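Local coordinates for ileal bile acid-binding protein (Danio rerio, PDB 3ELX) that probably binds bile acids and related lipids inside the cell as a small beta-barrel carrier of the fatty-acid-binding protein family, at residues A[75-80]-A[96-101]; A[70-75]-A[82-87]; A[51-56]-A[65-70]. All blocks are in the same frame, centred on the assembly; numbering follows the deposited sequence.

Contact 1 (A[75-80]-A[96-101]); sequences METVGG and ISFPKY
I96 meets M75 loosely: its CG2 methyl lies 4.5 Å from M75 SD, an apolar approach a little beyond van der Waals contact. The same methyl also serves its own segment, sitting against one face of the F98 ring toward the rim. F98 is thus pinned from within, because its opposite face carries the hydroxyl of Y101, with OH 3.8 Å above the ring plane and over its centre. Toward 75-80 the ring presents an edge. Its CE1 lies 4.0 Å from E76 O, and the oxygen is near the ring plane, where it looks at the weakly positive rim of the aromatic. T77 CG2 comes in obliquely at 4.4 Å from F98 CD1. The two segments belong to neighbouring turns of the FABP beta-barrel: 75-80 runs out of strand 73-76 into the turn leading to strand 82-90, part of what is regarded in this family as the portal, while 96-101 leaves strand 93-97. P99 meets the same threonine methyl beside F98, with T77 CG2 3.9 Å from P99 CD. T77 has chi1 at 66°, which sets OG1 between backbone N and carbonyl carbon, where it bonds K81 N, and leaves CG2 to meet the proline ring. T77 also opens a type I turn to G80, closed by G80 N to T77 O at 3.0 Å. Y101 comes last. V78 CG2 approaches its hydroxyl only distantly, and a water makes the real link, accepting from V78 N at 3.2 Å and lying 2.7 Å from Y101 OH. V78 and Y101 both contact cholate molecules in a bile-acid complex of this protein; none is bound to this chain.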
ATOM      1  N   MET A  75      -0.670   8.654  10.800  1.00 14.14           N
ATOM      2  CA  MET A  75      -0.853   7.415  10.040  1.00 15.94           C
ATOM      3  C   MET A  75      -0.510   6.182  10.872  1.00 15.29           C
ATOM      4  O   MET A  75      -0.026   6.299  11.998  1.00 14.20           O
ATOM      5  CB  MET A  75      -0.038   7.459   8.744  1.00 15.71           C
ATOM      6  CG  MET A  75      -0.652   8.381   7.672  1.00 17.34           C
ATOM      7  SD  MET A  75       0.385   8.603   6.218  1.00 20.71           S
ATOM      8  CE  MET A  75       1.577   9.758   6.796  1.00 21.25           C
ATOM      9  N   GLU A  76      -0.794   5.007  10.317  1.00 16.36           N
ATOM     10  CA  GLU A  76      -0.518   3.743  10.992  1.00 18.48           C
ATOM     11  C   GLU A  76       0.065   2.756   9.983  1.00 17.80           C
ATOM     12  O   GLU A  76      -0.269   2.774   8.795  1.00 18.23           O
ATOM     13  CB  GLU A  76      -1.800   3.166  11.633  1.00 18.58           C
ATOM     14  CG  GLU A  76      -1.585   1.966  12.560  1.00 22.50           C
ATOM     15  CD  GLU A  76      -2.818   1.060  12.680  1.00 22.24           C
ATOM     16  OE1 GLU A  76      -3.084   0.248  11.750  1.00 25.95           O
ATOM     17  OE2 GLU A  76      -3.507   1.140  13.725  1.00 27.17           O
ATOM     18  N   THR A  77       0.958   1.901  10.461  1.00 17.54           N
ATOM     19  CA  THR A  77       1.486   0.833   9.631  1.00 17.55           C
ATOM     20  C   THR A  77       0.503  -0.331   9.647  1.00 18.35           C
ATOM     21  O   THR A  77      -0.371  -0.407  10.513  1.00 18.26           O
ATOM     22  CB  THR A  77       2.840   0.337  10.156  1.00 17.62           C
ATOM     23  OG1 THR A  77       2.655  -0.276  11.438  1.00 16.52           O
ATOM     24  CG2 THR A  77       3.826   1.486  10.284  1.00 17.32           C
ATOM     25  N   VAL A  78       0.665  -1.249   8.700  1.00 19.00           N
ATOM     26  CA  VAL A  78      -0.123  -2.483   8.659  1.00 20.24           C
ATOM     27  C   VAL A  78       0.008  -3.259   9.982  1.00 20.53           C
ATOM     28  O   VAL A  78      -0.954  -3.862  10.469  1.00 20.99           O
ATOM     29  CB  VAL A  78       0.316  -3.372   7.465  1.00 20.33           C
ATOM     30  CG1 VAL A  78      -0.467  -4.668   7.436  1.00 20.66           C
ATOM     31  CG2 VAL A  78       0.155  -2.620   6.136  1.00 20.54           C
ATOM     32  N   GLY A  79       1.197  -3.225  10.577  1.00 20.45           N
ATOM     33  CA  GLY A  79       1.443  -3.926  11.834  1.00 21.06           C
ATOM     34  C   GLY A  79       0.923  -3.219  13.076  1.00 21.34           C
ATOM     35  O   GLY A  79       1.021  -3.759  14.181  1.00 22.21           O
ATOM     36  N   GLY A  80       0.393  -2.009  12.908  1.00 21.18           N
ATOM     37  CA  GLY A  80      -0.264  -1.286  14.002  1.00 20.79           C
ATOM     38  C   GLY A  80       0.521  -0.161  14.657  1.00 20.49           C
ATOM     39  O   GLY A  80       0.070   0.406  15.654  1.00 20.82           O
ATOM     40  N   ILE A  96       4.790   7.417  -0.001  1.00 10.27           N
ATOM     41  CA  ILE A  96       4.615   7.370   1.442  1.00 11.06           C
ATOM     42  C   ILE A  96       5.874   6.740   2.001  1.00 10.74           C
ATOM     43  O   ILE A  96       6.240   5.618   1.631  1.00 10.29           O
ATOM     44  CB  ILE A  96       3.401   6.522   1.868  1.00 10.98           C
ATOM     45  CG1 ILE A  96       2.136   6.990   1.135  1.00 12.87           C
ATOM     46  CG2 ILE A  96       3.240   6.578   3.392  1.00 11.81           C
ATOM     47  CD1 ILE A  96       0.887   6.172   1.469  1.00 13.61           C
ATOM     48  N   SER A  97       6.531   7.481   2.883  1.00  9.96           N
ATOM     49  CA  SER A  97       7.756   7.014   3.497  1.00 10.24           C
ATOM     50  C   SER A  97       7.408   6.336   4.822  1.00 10.71           C
ATOM     51  O   SER A  97       7.359   6.971   5.885  1.00 11.17           O
ATOM     52  CB  SER A  97       8.745   8.175   3.669  1.00 10.59           C
ATOM     53  OG  SER A  97       8.991   8.786   2.404  1.00 11.36           O
ATOM     54  N   PHE A  98       7.146   5.032   4.755  1.00 10.46           N
ATOM     55  CA  PHE A  98       6.856   4.259   5.965  1.00 10.68           C
ATOM     56  C   PHE A  98       8.125   3.961   6.775  1.00 11.05           C
ATOM     57  O   PHE A  98       9.238   4.021   6.255  1.00 11.19           O
ATOM     58  CB  PHE A  98       6.199   2.924   5.607  1.00 10.84           C
ATOM     59  CG  PHE A  98       4.754   3.023   5.208  1.00 11.05           C
ATOM     60  CD1 PHE A  98       3.754   3.047   6.170  1.00 13.39           C
ATOM     61  CD2 PHE A  98       4.390   3.035   3.864  1.00 12.74           C
ATOM     62  CE1 PHE A  98       2.407   3.112   5.797  1.00 13.88           C
ATOM     63  CE2 PHE A  98       3.050   3.097   3.486  1.00 13.83           C
ATOM     64  CZ  PHE A  98       2.061   3.146   4.461  1.00 13.46           C
ATOM     65  N   PRO A  99       7.968   3.617   8.063  1.00 11.63           N
ATOM     66  CA  PRO A  99       9.134   3.223   8.847  1.00 11.77           C
ATOM     67  C   PRO A  99      10.030   2.163   8.191  1.00 12.23           C
ATOM     68  O   PRO A  99      11.256   2.322   8.175  1.00 13.30           O
ATOM     69  CB  PRO A  99       8.501   2.675  10.125  1.00 11.72           C
ATOM     70  CG  PRO A  99       7.316   3.564  10.308  1.00 11.81           C
ATOM     71  CD  PRO A  99       6.749   3.650   8.896  1.00 11.40           C
ATOM     72  N   LYS A 100       9.421   1.121   7.636  1.00 12.21           N
ATOM     73  CA  LYS A 100      10.165  -0.060   7.169  1.00 12.84           C
ATOM     74  C   LYS A 100      10.420  -0.121   5.660  1.00 12.10           C
ATOM     75  O   LYS A 100      11.172  -0.974   5.194  1.00 12.05           O
ATOM     76  CB  LYS A 100       9.450  -1.344   7.621  1.00 13.68           C
ATOM     77  CG  LYS A 100       9.753  -1.734   9.072  1.00 16.29           C
ATOM     78  CD  LYS A 100       9.518  -3.219   9.328  1.00 22.28           C
ATOM     79  CE  LYS A 100       8.217  -3.464  10.079  1.00 24.87           C
ATOM     80  NZ  LYS A 100       8.412  -3.323  11.550  1.00 26.41           N
ATOM     81  N   TYR A 101       9.792   0.762   4.893  1.00 11.40           N
ATOM     82  CA  TYR A 101       9.900   0.692   3.432  1.00 10.95           C
ATOM     83  C   TYR A 101       9.359   1.961   2.800  1.00 10.71           C
ATOM     84  O   TYR A 101       8.672   2.749   3.463  1.00 11.14           O
ATOM     85  CB  TYR A 101       9.151  -0.532   2.871  1.00 11.65           C
ATOM     86  CG  TYR A 101       7.682  -0.590   3.250  1.00 11.87           C
ATOM     87  CD1 TYR A 101       6.704  -0.079   2.412  1.00 11.19           C
ATOM     88  CD2 TYR A 101       7.280  -1.167   4.457  1.00 12.40           C
ATOM     89  CE1 TYR A 101       5.347  -0.128   2.767  1.00 12.04           C
ATOM     90  CE2 TYR A 101       5.938  -1.222   4.823  1.00 13.25           C
ATOM     91  CZ  TYR A 101       4.979  -0.705   3.972  1.00 13.15           C
ATOM     92  OH  TYR A 101       3.648  -0.771   4.344  1.00 15.64           O
TER
HETATM   93  O   HOH W   1       3.280  -0.553   6.962  1.00 31.03           O

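Contact 2 (A[70-75]-A[82-87]); sequences GKESDM and KFKGIV
M75 and F83 face each other as an antiparallel hydrogen-bonded pair, with M75 N to F83 O at 2.8 Å and nearly straight, and F83 N returning to M75 O. S73 and G85 exchange a second pair of bonds, and beyond them G70 N reaches V87 O at 2.8 Å. The apolar contacts gather on the M75 side of the sheet. M75 CB sits over the F83 ring face, 3.9 Å from its centroid in a CH-pi contact, while SD stands obliquely in a looser Met-aromatic approach. The bend at chi3 (-78°) folds M75 CE back onto the backbone, 3.4 Å from G85 CA, a tight fit where a side chain on G85 would collide. V87 CG2 touches SD from beyond. Charges occupy the D74 side: K84 NZ bridges to D74 OD1 at 3.2 Å, its chain kinked at chi3 (-101°) to lean over its non-hydrogen-bonded partner. E72 crosses K84 at about a right angle, OE2 against CD; its gap to NZ, beyond a salt bridge, is spanned by a water donating to OE2. With strands at 150°, this is the antiparallel beta hairpin of 73-76 and 82-90, whose first strand forms one edge of the FABP sheet.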
ATOM      1  N   GLY A  70       1.317  16.579   1.336  1.00 10.10           N
ATOM      2  CA  GLY A  70       2.057  17.797   1.695  1.00 11.57           C
ATOM      3  C   GLY A  70       1.888  18.292   3.122  1.00 12.23           C
ATOM      4  O   GLY A  70       2.543  19.260   3.526  1.00 12.92           O
ATOM      5  N   LYS A  71       1.025  17.637   3.891  1.00 12.60           N
ATOM      6  CA  LYS A  71       0.766  18.036   5.264  1.00 13.45           C
ATOM      7  C   LYS A  71       1.045  16.909   6.237  1.00 13.49           C
ATOM      8  O   LYS A  71       0.703  15.761   5.963  1.00 14.18           O
ATOM      9  CB  LYS A  71      -0.688  18.489   5.411  1.00 13.84           C
ATOM     10  CG  LYS A  71      -0.893  19.955   5.140  1.00 18.78           C
ATOM     11  CD  LYS A  71      -1.286  20.245   3.705  1.00 24.65           C
ATOM     12  CE  LYS A  71      -2.051  21.563   3.629  1.00 24.49           C
ATOM     13  NZ  LYS A  71      -1.347  22.694   4.295  1.00 27.21           N
ATOM     14  N   GLU A  72       1.637  17.236   7.383  1.00 13.30           N
ATOM     15  CA  GLU A  72       1.857  16.237   8.431  1.00 13.65           C
ATOM     16  C   GLU A  72       0.545  15.552   8.787  1.00 12.64           C
ATOM     17  O   GLU A  72      -0.442  16.213   9.137  1.00 12.41           O
ATOM     18  CB  GLU A  72       2.439  16.863   9.699  1.00 13.56           C
ATOM     19  CG  GLU A  72       3.850  17.387   9.586  1.00 16.30           C
ATOM     20  CD  GLU A  72       4.354  17.940  10.902  1.00 16.97           C
ATOM     21  OE1 GLU A  72       5.484  18.474  10.923  1.00 22.76           O
ATOM     22  OE2 GLU A  72       3.625  17.846  11.919  1.00 20.87           O
ATOM     23  N   SER A  73       0.543  14.227   8.702  1.00 12.07           N
ATOM     24  CA  SER A  73      -0.668  13.448   8.943  1.00 11.79           C
ATOM     25  C   SER A  73      -0.400  12.273   9.861  1.00 12.34           C
ATOM     26  O   SER A  73       0.619  11.602   9.732  1.00 12.08           O
ATOM     27  CB  SER A  73      -1.226  12.914   7.622  1.00 12.72           C
ATOM     28  OG  SER A  73      -1.538  13.967   6.725  1.00 12.84           O
ATOM     29  N   ASP A  74      -1.322  12.036  10.789  1.00 12.88           N
ATOM     30  CA  ASP A  74      -1.264  10.854  11.634  1.00 13.80           C
ATOM     31  C   ASP A  74      -1.577   9.628  10.787  1.00 14.40           C
ATOM     32  O   ASP A  74      -2.618   9.576  10.122  1.00 14.76           O
ATOM     33  CB  ASP A  74      -2.284  10.967  12.775  1.00 14.55           C
ATOM     34  CG  ASP A  74      -1.926  12.056  13.779  1.00 17.52           C
ATOM     35  OD1 ASP A  74      -0.725  12.274  14.042  1.00 19.61           O
ATOM     36  OD2 ASP A  74      -2.856  12.694  14.322  1.00 22.78           O
ATOM     37  N   MET A  75      -0.670   8.654  10.800  1.00 14.14           N
ATOM     38  CA  MET A  75      -0.853   7.415  10.040  1.00 15.94           C
ATOM     39  C   MET A  75      -0.510   6.182  10.872  1.00 15.29           C
ATOM     40  O   MET A  75      -0.026   6.299  11.998  1.00 14.20           O
ATOM     41  CB  MET A  75      -0.038   7.459   8.744  1.00 15.71           C
ATOM     42  CG  MET A  75      -0.652   8.381   7.672  1.00 17.34           C
ATOM     43  SD  MET A  75       0.385   8.603   6.218  1.00 20.71           S
ATOM     44  CE  MET A  75       1.577   9.758   6.796  1.00 21.25           C
ATOM     45  N   LYS A  82       1.936   3.525  15.101  1.00 17.31           N
ATOM     46  CA  LYS A  82       1.496   4.878  14.788  1.00 16.23           C
ATOM     47  C   LYS A  82       2.679   5.778  14.476  1.00 15.39           C
ATOM     48  O   LYS A  82       3.712   5.735  15.143  1.00 15.07           O
ATOM     49  CB  LYS A  82       0.683   5.466  15.949  1.00 16.77           C
ATOM     50  CG  LYS A  82      -0.536   4.638  16.338  1.00 18.01           C
ATOM     51  CD  LYS A  82      -1.174   5.193  17.600  1.00 20.88           C
ATOM     52  CE  LYS A  82      -2.222   4.236  18.157  1.00 22.68           C
ATOM     53  NZ  LYS A  82      -2.653   4.637  19.523  1.00 24.55           N
ATOM     54  N   PHE A  83       2.528   6.585  13.433  1.00 13.66           N
ATOM     55  CA  PHE A  83       3.549   7.556  13.076  1.00 13.13           C
ATOM     56  C   PHE A  83       2.909   8.817  12.515  1.00 13.08           C
ATOM     57  O   PHE A  83       1.696   8.865  12.292  1.00 13.49           O
ATOM     58  CB  PHE A  83       4.595   6.955  12.110  1.00 12.95           C
ATOM     59  CG  PHE A  83       4.065   6.620  10.736  1.00 11.74           C
ATOM     60  CD1 PHE A  83       3.381   5.427  10.498  1.00 11.87           C
ATOM     61  CD2 PHE A  83       4.296   7.477   9.660  1.00 11.50           C
ATOM     62  CE1 PHE A  83       2.909   5.117   9.226  1.00 12.28           C
ATOM     63  CE2 PHE A  83       3.834   7.177   8.383  1.00 11.66           C
ATOM     64  CZ  PHE A  83       3.138   5.991   8.154  1.00 11.75           C
ATOM     65  N   LYS A  84       3.720   9.850  12.345  1.00 12.61           N
ATOM     66  CA  LYS A  84       3.285  11.042  11.654  1.00 12.61           C
ATOM     67  C   LYS A  84       4.142  11.186  10.403  1.00 11.89           C
ATOM     68  O   LYS A  84       5.370  11.063  10.455  1.00 11.91           O
ATOM     69  CB  LYS A  84       3.375  12.271  12.551  1.00 13.32           C
ATOM     70  CG  LYS A  84       2.665  13.493  11.976  1.00 16.56           C
ATOM     71  CD  LYS A  84       2.505  14.603  13.008  1.00 21.66           C
ATOM     72  CE  LYS A  84       1.103  14.626  13.581  1.00 24.24           C
ATOM     73  NZ  LYS A  84       0.086  15.050  12.566  1.00 26.70           N
ATOM     74  N   GLY A  85       3.486  11.404   9.273  1.00 10.89           N
ATOM     75  CA  GLY A  85       4.214  11.451   8.013  1.00 10.85           C
ATOM     76  C   GLY A  85       3.717  12.508   7.062  1.00 11.06           C
ATOM     77  O   GLY A  85       2.584  12.990   7.178  1.00 10.92           O
ATOM     78  N   ILE A  86       4.574  12.837   6.100  1.00  9.93           N
ATOM     79  CA  ILE A  86       4.227  13.771   5.043  1.00  9.79           C
ATOM     80  C   ILE A  86       4.321  13.048   3.710  1.00  9.96           C
ATOM     81  O   ILE A  86       5.411  12.712   3.229  1.00 10.60           O
ATOM     82  CB  ILE A  86       5.113  15.045   5.051  1.00  9.34           C
ATOM     83  CG1 ILE A  86       5.163  15.669   6.451  1.00  9.54           C
ATOM     84  CG2 ILE A  86       4.592  16.055   4.017  1.00 10.25           C
ATOM     85  CD1 ILE A  86       6.179  16.778   6.594  1.00 10.86           C
ATOM     86  N   VAL A  87       3.158  12.803   3.129  1.00  9.32           N
ATOM     87  CA  VAL A  87       3.042  12.115   1.848  1.00  9.51           C
ATOM     88  C   VAL A  87       3.271  13.124   0.726  1.00  9.76           C
ATOM     89  O   VAL A  87       2.831  14.271   0.813  1.00 10.09           O
ATOM     90  CB  VAL A  87       1.637  11.476   1.725  1.00  8.95           C
ATOM     91  CG1 VAL A  87       1.470  10.772   0.369  1.00 10.60           C
ATOM     92  CG2 VAL A  87       1.423  10.502   2.875  1.00 10.19           C
TER
HETATM   93  O   HOH W   2       0.659  13.571   4.519  1.00 10.46           O
HETATM   94  O   HOH W   3       1.200  17.903  13.062  1.00 48.73           O

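Contact 3 (A[51-56]-A[65-70]); sequences FTWTQY and NKFIVG. With EDO (1,2-ethanediol), chain B.
F51 and F67 form the apolar centre, their rings nearly parallel (planes at 14°) but slid so far apart that they barely overlap, with centroids 5.1 Å from each other. What lies over the F67 face is instead F51 CB, 3.8 Å from the ring centroid in a CH-pi contact. F67 has chi1 at 58°, a less common choice that places CG between backbone N and carbonyl carbon and swings the ring under its neighbour across the strands. These belong to the hairpin of strands 50-57 and 61-68 in the FABP barrel, and the aromatics lie on one face of the sheet. V69 CG2 touches F51 CE1 obliquely, extending the cluster. On the other flank W53 CE3 approaches the F67 edge near its plane, 4.1 Å from CZ, while an ethanediol, probably from the crystallisation liquor, lays C2 over the indole face, 3.5 Å from W53 CD1. Were W53 replaced by an alanine, the F67 edge would probably lose the indole carbon beside it, and the diol the flat face it rests on. N65 ND2 donates to O2 of that diol, and N65 OD1 takes the backbone N-H of E76. Paired backbone bonds join F51 with F67 and W53 with N65. At the polar margin, T52 and K66 run side by side on the other face, in loose contact through K66 CG. A water donates to F51 O at 2.8 Å and accepts only a weak bond, at 3.3 Å, from K66 NZ.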
ATOM      1  N   PHE A  51      -6.858  12.178   1.226  1.00  9.43           N
ATOM      2  CA  PHE A  51      -7.105  10.748   0.973  1.00  9.14           C
ATOM      3  C   PHE A  51      -7.562  10.012   2.219  1.00  9.57           C
ATOM      4  O   PHE A  51      -7.061  10.266   3.319  1.00  9.93           O
ATOM      5  CB  PHE A  51      -5.827  10.036   0.522  1.00  9.37           C
ATOM      6  CG  PHE A  51      -5.404  10.340  -0.878  1.00  8.51           C
ATOM      7  CD1 PHE A  51      -4.738  11.524  -1.172  1.00  9.76           C
ATOM      8  CD2 PHE A  51      -5.625   9.412  -1.901  1.00 10.61           C
ATOM      9  CE1 PHE A  51      -4.323  11.806  -2.463  1.00  9.75           C
ATOM     10  CE2 PHE A  51      -5.202   9.685  -3.207  1.00 10.91           C
ATOM     11  CZ  PHE A  51      -4.552  10.877  -3.487  1.00 11.17           C
ATOM     12  N   THR A  52      -8.493   9.080   2.030  1.00  9.48           N
ATOM     13  CA  THR A  52      -8.804   8.062   3.035  1.00  9.86           C
ATOM     14  C   THR A  52      -8.557   6.730   2.347  1.00 10.06           C
ATOM     15  O   THR A  52      -9.211   6.410   1.347  1.00 10.08           O
ATOM     16  CB  THR A  52     -10.267   8.138   3.511  1.00 10.48           C
ATOM     17  OG1 THR A  52     -10.536   9.447   4.023  1.00 12.29           O
ATOM     18  CG2 THR A  52     -10.539   7.088   4.597  1.00 11.76           C
ATOM     19  N   TRP A  53      -7.619   5.964   2.887  1.00  9.79           N
ATOM     20  CA  TRP A  53      -7.099   4.789   2.197  1.00 10.14           C
ATOM     21  C   TRP A  53      -7.301   3.587   3.103  1.00 10.24           C
ATOM     22  O   TRP A  53      -6.681   3.496   4.153  1.00 10.44           O
ATOM     23  CB  TRP A  53      -5.610   5.011   1.934  1.00 10.77           C
ATOM     24  CG  TRP A  53      -5.030   4.127   0.885  1.00 11.00           C
ATOM     25  CD1 TRP A  53      -4.837   2.775   0.955  1.00 12.09           C
ATOM     26  CD2 TRP A  53      -4.553   4.539  -0.403  1.00 10.54           C
ATOM     27  NE1 TRP A  53      -4.264   2.319  -0.215  1.00 12.80           N
ATOM     28  CE2 TRP A  53      -4.083   3.384  -1.061  1.00 12.05           C
ATOM     29  CE3 TRP A  53      -4.466   5.777  -1.057  1.00 11.70           C
ATOM     30  CZ2 TRP A  53      -3.531   3.427  -2.343  1.00 13.02           C
ATOM     31  CZ3 TRP A  53      -3.930   5.818  -2.341  1.00 12.12           C
ATOM     32  CH2 TRP A  53      -3.474   4.645  -2.968  1.00 12.80           C
ATOM     33  N   THR A  54      -8.184   2.677   2.697  1.00  9.82           N
ATOM     34  CA  THR A  54      -8.579   1.551   3.547  1.00 10.21           C
ATOM     35  C   THR A  54      -8.187   0.227   2.903  1.00 10.50           C
ATOM     36  O   THR A  54      -8.447   0.003   1.720  1.00 10.52           O
ATOM     37  CB  THR A  54     -10.106   1.598   3.808  1.00 11.13           C
ATOM     38  OG1 THR A  54     -10.453   2.856   4.404  1.00 11.83           O
ATOM     39  CG2 THR A  54     -10.540   0.478   4.726  1.00 11.96           C
ATOM     40  N   GLN A  55      -7.542  -0.638   3.681  1.00  9.53           N
ATOM     41  CA  GLN A  55      -7.135  -1.953   3.188  1.00  9.81           C
ATOM     42  C   GLN A  55      -7.754  -3.028   4.057  1.00  9.73           C
ATOM     43  O   GLN A  55      -7.682  -2.972   5.292  1.00  9.90           O
ATOM     44  CB  GLN A  55      -5.606  -2.116   3.184  1.00 11.09           C
ATOM     45  CG  GLN A  55      -4.887  -1.095   2.318  1.00 12.95           C
ATOM     46  CD  GLN A  55      -3.386  -1.148   2.506  1.00 16.55           C
ATOM     47  OE1 GLN A  55      -2.895  -1.218   3.630  1.00 18.89           O
ATOM     48  NE2 GLN A  55      -2.650  -1.108   1.408  1.00 18.43           N
ATOM     49  N   TYR A  56      -8.341  -4.022   3.399  1.00  9.60           N
ATOM     50  CA  TYR A  56      -9.037  -5.100   4.072  1.00  9.43           C
ATOM     51  C   TYR A  56      -8.172  -6.351   4.132  1.00  9.84           C
ATOM     52  O   TYR A  56      -8.214  -7.207   3.245  1.00 10.44           O
ATOM     53  CB  TYR A  56     -10.369  -5.370   3.364  1.00  9.96           C
ATOM     54  CG  TYR A  56     -11.333  -4.207   3.476  1.00  9.66           C
ATOM     55  CD1 TYR A  56     -12.246  -4.138   4.523  1.00 11.11           C
ATOM     56  CD2 TYR A  56     -11.322  -3.163   2.540  1.00 10.91           C
ATOM     57  CE1 TYR A  56     -13.134  -3.076   4.649  1.00 12.30           C
ATOM     58  CE2 TYR A  56     -12.213  -2.091   2.650  1.00 11.64           C
ATOM     59  CZ  TYR A  56     -13.116  -2.051   3.710  1.00 12.12           C
ATOM     60  OH  TYR A  56     -13.999  -0.990   3.858  1.00 12.93           O
ATOM     61  N   ASN A  65      -5.724   4.663   6.594  1.00 12.29           N
ATOM     62  CA  ASN A  65      -4.861   5.828   6.706  1.00 12.19           C
ATOM     63  C   ASN A  65      -5.537   7.020   6.083  1.00 11.98           C
ATOM     64  O   ASN A  65      -6.018   6.947   4.954  1.00 12.42           O
ATOM     65  CB  ASN A  65      -3.505   5.579   6.055  1.00 13.10           C
ATOM     66  CG  ASN A  65      -2.544   4.890   6.996  1.00 13.98           C
ATOM     67  OD1 ASN A  65      -2.377   5.326   8.132  1.00 17.90           O
ATOM     68  ND2 ASN A  65      -1.935   3.806   6.545  1.00 16.15           N
ATOM     69  N   LYS A  66      -5.597   8.101   6.854  1.00 11.60           N
ATOM     70  CA  LYS A  66      -6.117   9.376   6.382  1.00 11.56           C
ATOM     71  C   LYS A  66      -4.958  10.354   6.350  1.00 11.48           C
ATOM     72  O   LYS A  66      -4.279  10.584   7.369  1.00 12.32           O
ATOM     73  CB  LYS A  66      -7.228   9.892   7.297  1.00 11.88           C
ATOM     74  CG  LYS A  66      -8.462   9.022   7.266  1.00 14.71           C
ATOM     75  CD  LYS A  66      -9.419   9.364   8.397  1.00 20.43           C
ATOM     76  CE  LYS A  66     -10.563  10.256   7.934  1.00 23.49           C
ATOM     77  NZ  LYS A  66     -10.108  11.580   7.431  1.00 25.98           N
ATOM     78  N   PHE A  67      -4.701  10.891   5.164  1.00 10.48           N
ATOM     79  CA  PHE A  67      -3.597  11.827   5.001  1.00 10.36           C
ATOM     80  C   PHE A  67      -3.937  12.908   4.000  1.00 10.19           C
ATOM     81  O   PHE A  67      -4.786  12.709   3.128  1.00 10.71           O
ATOM     82  CB  PHE A  67      -2.303  11.103   4.604  1.00 10.88           C
ATOM     83  CG  PHE A  67      -2.403  10.303   3.331  1.00 11.10           C
ATOM     84  CD1 PHE A  67      -2.735   8.946   3.371  1.00 11.13           C
ATOM     85  CD2 PHE A  67      -2.143  10.895   2.087  1.00 11.27           C
ATOM     86  CE1 PHE A  67      -2.822   8.185   2.181  1.00 11.48           C
ATOM     87  CE2 PHE A  67      -2.214  10.145   0.901  1.00 11.88           C
ATOM     88  CZ  PHE A  67      -2.557   8.798   0.944  1.00 11.20           C
ATOM     89  N   ILE A  68      -3.292  14.060   4.150  1.00  9.30           N
ATOM     90  CA  ILE A  68      -3.381  15.130   3.155  1.00  8.97           C
ATOM     91  C   ILE A  68      -1.996  15.288   2.555  1.00  8.92           C
ATOM     92  O   ILE A  68      -1.018  15.504   3.281  1.00  8.70           O
ATOM     93  CB  ILE A  68      -3.870  16.462   3.779  1.00  9.09           C
ATOM     94  CG1 ILE A  68      -5.285  16.267   4.342  1.00 10.67           C
ATOM     95  CG2 ILE A  68      -3.825  17.591   2.740  1.00  9.40           C
ATOM     96  CD1 ILE A  68      -5.751  17.386   5.247  1.00 13.78           C
ATOM     97  N   VAL A  69      -1.904  15.157   1.238  1.00  9.38           N
ATOM     98  CA  VAL A  69      -0.602  15.285   0.577  1.00 10.06           C
ATOM     99  C   VAL A  69       0.039  16.622   0.956  1.00 10.11           C
ATOM    100  O   VAL A  69      -0.615  17.665   0.920  1.00  9.45           O
ATOM    101  CB  VAL A  69      -0.727  15.151  -0.948  1.00 10.64           C
ATOM    102  CG1 VAL A  69       0.638  15.318  -1.636  1.00 12.30           C
ATOM    103  CG2 VAL A  69      -1.338  13.801  -1.302  1.00 12.23           C
ATOM    104  N   GLY A  70       1.317  16.579   1.336  1.00 10.10           N
ATOM    105  CA  GLY A  70       2.057  17.797   1.695  1.00 11.57           C
ATOM    106  C   GLY A  70       1.888  18.292   3.122  1.00 12.23           C
ATOM    107  O   GLY A  70       2.543  19.260   3.526  1.00 12.92           O
TER
HETATM  108  C1  EDO B 200      -1.057   2.505   1.267  1.00 25.68           C
HETATM  109  O1  EDO B 200       0.110   2.158   1.408  1.00 27.14           O
HETATM  110  C2  EDO B 200      -1.645   3.593   2.132  1.00 24.60           C
HETATM  111  O2  EDO B 200      -1.942   3.068   3.434  1.00 24.57           O
HETATM  112  O   HOH W   4      -8.035  12.234   4.988  1.00 30.00           O

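Overall arrangement
Contacts 2 and 3 are hairpins in series, sharing G70, while contact 1 crosses contact 2 along the chain and shares M75 with it. Strands 61-68 and 73-76 are the two edges of the sheet, and where they meet M75 SD, common to contacts 1 and 2, packs 4.0 Å from F67 CB of contact 3, while S73 OG of contact 2 lies 3.1 Å from I68 N, a probable hydrogen bond. F98 CD1 packs 3.6 Å from F83 CZ, joining contacts 1 and 2, whose centres are about 10 Å apart. The cholate-contacting residues V78, Y101 and Q55 fall in contacts 1 and 3; V78 CG2 is 4.2 Å from Q55 OE1.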